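Local coordinates for protein phenylacetaldehyde dehydrogenase (PDB 4O5H) that probably catalyses the NAD+-dependent oxidation of phenylacetaldehyde to phenylacetate, as a member of the aldehyde dehydrogenase family, at residues R24-K29 / L220-Q225. Numbering follows the deposited sequence. Where two conformers were deposited one is given.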
ATOM      1  N   ARG A  24       7.738  -2.205 -40.815  1.00 19.71           N
ATOM      2  CA  ARG A  24       8.903  -2.881 -41.378  0.50 20.60           C
ATOM      3  C   ARG A  24      10.202  -2.143 -41.015  1.00 20.63           C
ATOM      4  O   ARG A  24      11.191  -2.756 -40.633  1.00 21.36           O
ATOM      5  CB  ARG A  24       8.759  -3.076 -42.904  0.50 21.97           C
ATOM      6  CG  ARG A  24       7.796  -4.210 -43.261  0.50 22.31           C
ATOM      7  CD  ARG A  24       7.861  -4.573 -44.754  0.50 24.04           C
ATOM      8  NE  ARG A  24       6.653  -5.256 -45.216  0.50 24.36           N
ATOM      9  CZ  ARG A  24       6.362  -6.537 -44.984  0.50 24.17           C
ATOM     10  NH1 ARG A  24       7.192  -7.320 -44.298  0.50 23.84           N
ATOM     11  NH2 ARG A  24       5.225  -7.033 -45.440  0.50 24.36           N
ATOM     12  N   ALA A  25      10.194  -0.834 -41.127  1.00 20.72           N
ATOM     13  CA  ALA A  25      11.377  -0.032 -40.791  1.00 21.27           C
ATOM     14  C   ALA A  25      11.741  -0.174 -39.324  1.00 19.56           C
ATOM     15  O   ALA A  25      12.913  -0.243 -38.977  1.00 19.16           O
ATOM     16  CB  ALA A  25      11.151   1.456 -41.130  1.00 21.67           C
ATOM     17  N   PHE A  26      10.736  -0.160 -38.454  1.00 18.26           N
ATOM     18  CA  PHE A  26      11.014  -0.302 -37.048  1.00 17.24           C
ATOM     19  C   PHE A  26      11.624  -1.670 -36.765  1.00 17.41           C
ATOM     20  O   PHE A  26      12.589  -1.770 -36.030  1.00 17.64           O
ATOM     21  CB  PHE A  26       9.734  -0.118 -36.225  1.00 16.41           C
ATOM     22  CG  PHE A  26       9.931  -0.336 -34.749  1.00 15.35           C
ATOM     23  CD1 PHE A  26      10.506   0.629 -33.950  1.00 15.50           C
ATOM     24  CD2 PHE A  26       9.525  -1.505 -34.173  1.00 15.61           C
ATOM     25  CE1 PHE A  26      10.689   0.426 -32.592  1.00 15.12           C
ATOM     26  CE2 PHE A  26       9.680  -1.721 -32.810  1.00 15.02           C
ATOM     27  CZ  PHE A  26      10.251  -0.744 -32.018  1.00 15.05           C
ATOM     28  N   LEU A  27      11.070  -2.712 -37.363  1.00 18.27           N
ATOM     29  CA  LEU A  27      11.625  -4.046 -37.167  1.00 18.72           C
ATOM     30  C   LEU A  27      13.046  -4.211 -37.695  1.00 19.50           C
ATOM     31  O   LEU A  27      13.860  -4.889 -37.085  1.00 19.27           O
ATOM     32  CB  LEU A  27      10.746  -5.106 -37.800  1.00 19.58           C
ATOM     33  CG  LEU A  27       9.364  -5.270 -37.170  1.00 20.32           C
ATOM     34  CD1 LEU A  27       8.550  -6.256 -38.003  1.00 21.41           C
ATOM     35  CD2 LEU A  27       9.459  -5.720 -35.737  1.00 20.27           C
ATOM     36  N   ALA A  28      13.331  -3.609 -38.826  1.00 19.69           N
ATOM     37  CA  ALA A  28      14.643  -3.775 -39.457  1.00 20.89           C
ATOM     38  C   ALA A  28      15.779  -3.064 -38.705  1.00 20.26           C
ATOM     39  O   ALA A  28      16.882  -3.516 -38.744  1.00 20.70           O
ATOM     40  CB  ALA A  28      14.601  -3.270 -40.883  1.00 21.72           C
ATOM     41  N   LYS A  29      15.519  -1.956 -38.036  1.00 19.42           N
ATOM     42  CA  LYS A  29      16.621  -1.169 -37.504  1.00 19.49           C
ATOM     43  C   LYS A  29      17.102  -1.680 -36.136  1.00 19.23           C
ATOM     44  O   LYS A  29      16.331  -2.274 -35.380  1.00 18.69           O
ATOM     45  CB  LYS A  29      16.210   0.296 -37.396  1.00 19.47           C
ATOM     46  CG  LYS A  29      15.371   0.580 -36.166  1.00 18.47           C
ATOM     47  CD  LYS A  29      14.720   1.940 -36.205  1.00 18.80           C
ATOM     48  CE  LYS A  29      13.993   2.170 -34.893  1.00 18.01           C
ATOM     49  NZ  LYS A  29      13.422   3.521 -34.811  1.00 18.37           N
ATOM     50  N   LEU A 220       7.044   3.256 -27.979  1.00  9.79           N
ATOM     51  CA  LEU A 220       6.431   4.250 -27.117  1.00  9.70           C
ATOM     52  C   LEU A 220       7.487   5.226 -26.578  1.00  9.75           C
ATOM     53  O   LEU A 220       7.248   6.399 -26.542  1.00  9.92           O
ATOM     54  CB  LEU A 220       5.696   3.599 -25.946  1.00  9.40           C
ATOM     55  CG  LEU A 220       5.065   4.552 -24.928  1.00  9.32           C
ATOM     56  CD1 LEU A 220       3.932   5.369 -25.526  1.00  9.45           C
ATOM     57  CD2 LEU A 220       4.560   3.754 -23.770  1.00  9.20           C
ATOM     58  N   GLY A 221       8.666   4.736 -26.262  1.00  9.80           N
ATOM     59  CA  GLY A 221       9.828   5.610 -25.930  1.00 10.07           C
ATOM     60  C   GLY A 221      10.130   6.664 -26.963  1.00 10.41           C
ATOM     61  O   GLY A 221      10.336   7.810 -26.631  1.00 10.41           O
ATOM     62  N   GLU A 222      10.100   6.270 -28.237  1.00 10.82           N
ATOM     63  CA  GLU A 222      10.269   7.202 -29.357  1.00 10.99           C
ATOM     64  C   GLU A 222       9.163   8.274 -29.334  1.00 10.99           C
ATOM     65  O   GLU A 222       9.450   9.474 -29.519  1.00 10.83           O
ATOM     66  CB  GLU A 222      10.255   6.467 -30.683  1.00 11.42           C
ATOM     67  CG  GLU A 222      11.393   5.434 -30.814  1.00 11.82           C
ATOM     68  CD  GLU A 222      11.444   4.778 -32.177  1.00 12.41           C
ATOM     69  OE1 GLU A 222      10.619   5.112 -33.041  1.00 12.59           O
ATOM     70  OE2 GLU A 222      12.326   3.918 -32.401  1.00 12.94           O
ATOM     71  N   LEU A 223       7.914   7.856 -29.096  1.00 10.72           N
ATOM     72  CA  LEU A 223       6.799   8.794 -29.098  1.00 10.94           C
ATOM     73  C   LEU A 223       6.907   9.761 -27.891  1.00 10.84           C
ATOM     74  O   LEU A 223       6.554  10.933 -27.984  1.00 10.95           O
ATOM     75  CB  LEU A 223       5.440   8.034 -29.109  1.00 10.99           C
ATOM     76  CG  LEU A 223       5.208   7.107 -30.323  1.00 11.23           C
ATOM     77  CD1 LEU A 223       3.855   6.437 -30.225  1.00 11.30           C
ATOM     78  CD2 LEU A 223       5.297   7.854 -31.638  1.00 11.75           C
ATOM     79  N   ILE A 224       7.392   9.251 -26.764  1.00 10.69           N
ATOM     80  CA  ILE A 224       7.587  10.055 -25.566  1.00 10.79           C
ATOM     81  C   ILE A 224       8.622  11.154 -25.836  1.00 11.08           C
ATOM     82  O   ILE A 224       8.377  12.338 -25.504  1.00 10.85           O
ATOM     83  CB  ILE A 224       7.973   9.176 -24.374  1.00 10.75           C
ATOM     84  CG1 ILE A 224       6.751   8.399 -23.878  1.00 10.62           C
ATOM     85  CG2 ILE A 224       8.585   9.992 -23.237  1.00 10.89           C
ATOM     86  CD1 ILE A 224       7.053   7.299 -22.875  1.00 10.47           C
ATOM     87  N   GLN A 225       9.721  10.804 -26.522  1.00 11.34           N
ATOM     88  CA  GLN A 225      10.691  11.813 -26.900  1.00 11.89           C
ATOM     89  C   GLN A 225      10.057  12.781 -27.860  1.00 12.22           C
ATOM     90  O   GLN A 225      10.242  13.993 -27.739  1.00 12.28           O
ATOM     91  CB  GLN A 225      11.934  11.221 -27.573  1.00 12.25           C
ATOM     92  CG  GLN A 225      12.762  10.376 -26.675  1.00 12.15           C
ATOM     93  CD  GLN A 225      14.181  10.199 -27.235  1.00 12.70           C
ATOM     94  OE1 GLN A 225      14.378   9.952 -28.442  1.00 12.78           O
ATOM     95  NE2 GLN A 225      15.166  10.335 -26.359  1.00 12.74           N
TER
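Lys-29 and Glu-222 form a salt bridge from the residue just past helix 21-28 to helix 215-227. NZ of Lys-29 donates a hydrogen bond to OE2 of Glu-222 at 2.7 Å. The ammonium reaches the syn side of this oxygen, 26° out of the carboxylate plane. The other oxygen is farther off, with OE1 of Glu-222 3.7 Å from NZ of Lys-29. OE1 instead takes part in a salt bridge with Arg-219 on the same helix, so each oxygen has its own cationic partner. This probably favours the charged form. Lys-29 places CG between its backbone N and carbonyl carbon (chi1 80°). Both side chains then run extended and approach from opposite directions. They bridge a gap in which the nearest CA atoms, those of Phe-26 and Glu-222, are 10.8 Å apart.

The contact ties the N-terminal helix 21-28 to helix 215-227, which follows strand 204-208 in this aldehyde dehydrogenase fold.

The second contact sets an aromatic edge against the same carboxylate. OE2 of Glu-222 lies in the plane of the Phe-26 ring, 3.9 Å from CE1 of Phe-26. The ring and carboxylate planes are 71° apart. Phe-26 also packs on Glu-111 and Ile-115 of helix 109-120, and Lys-31 makes a cation-pi contact with its ring.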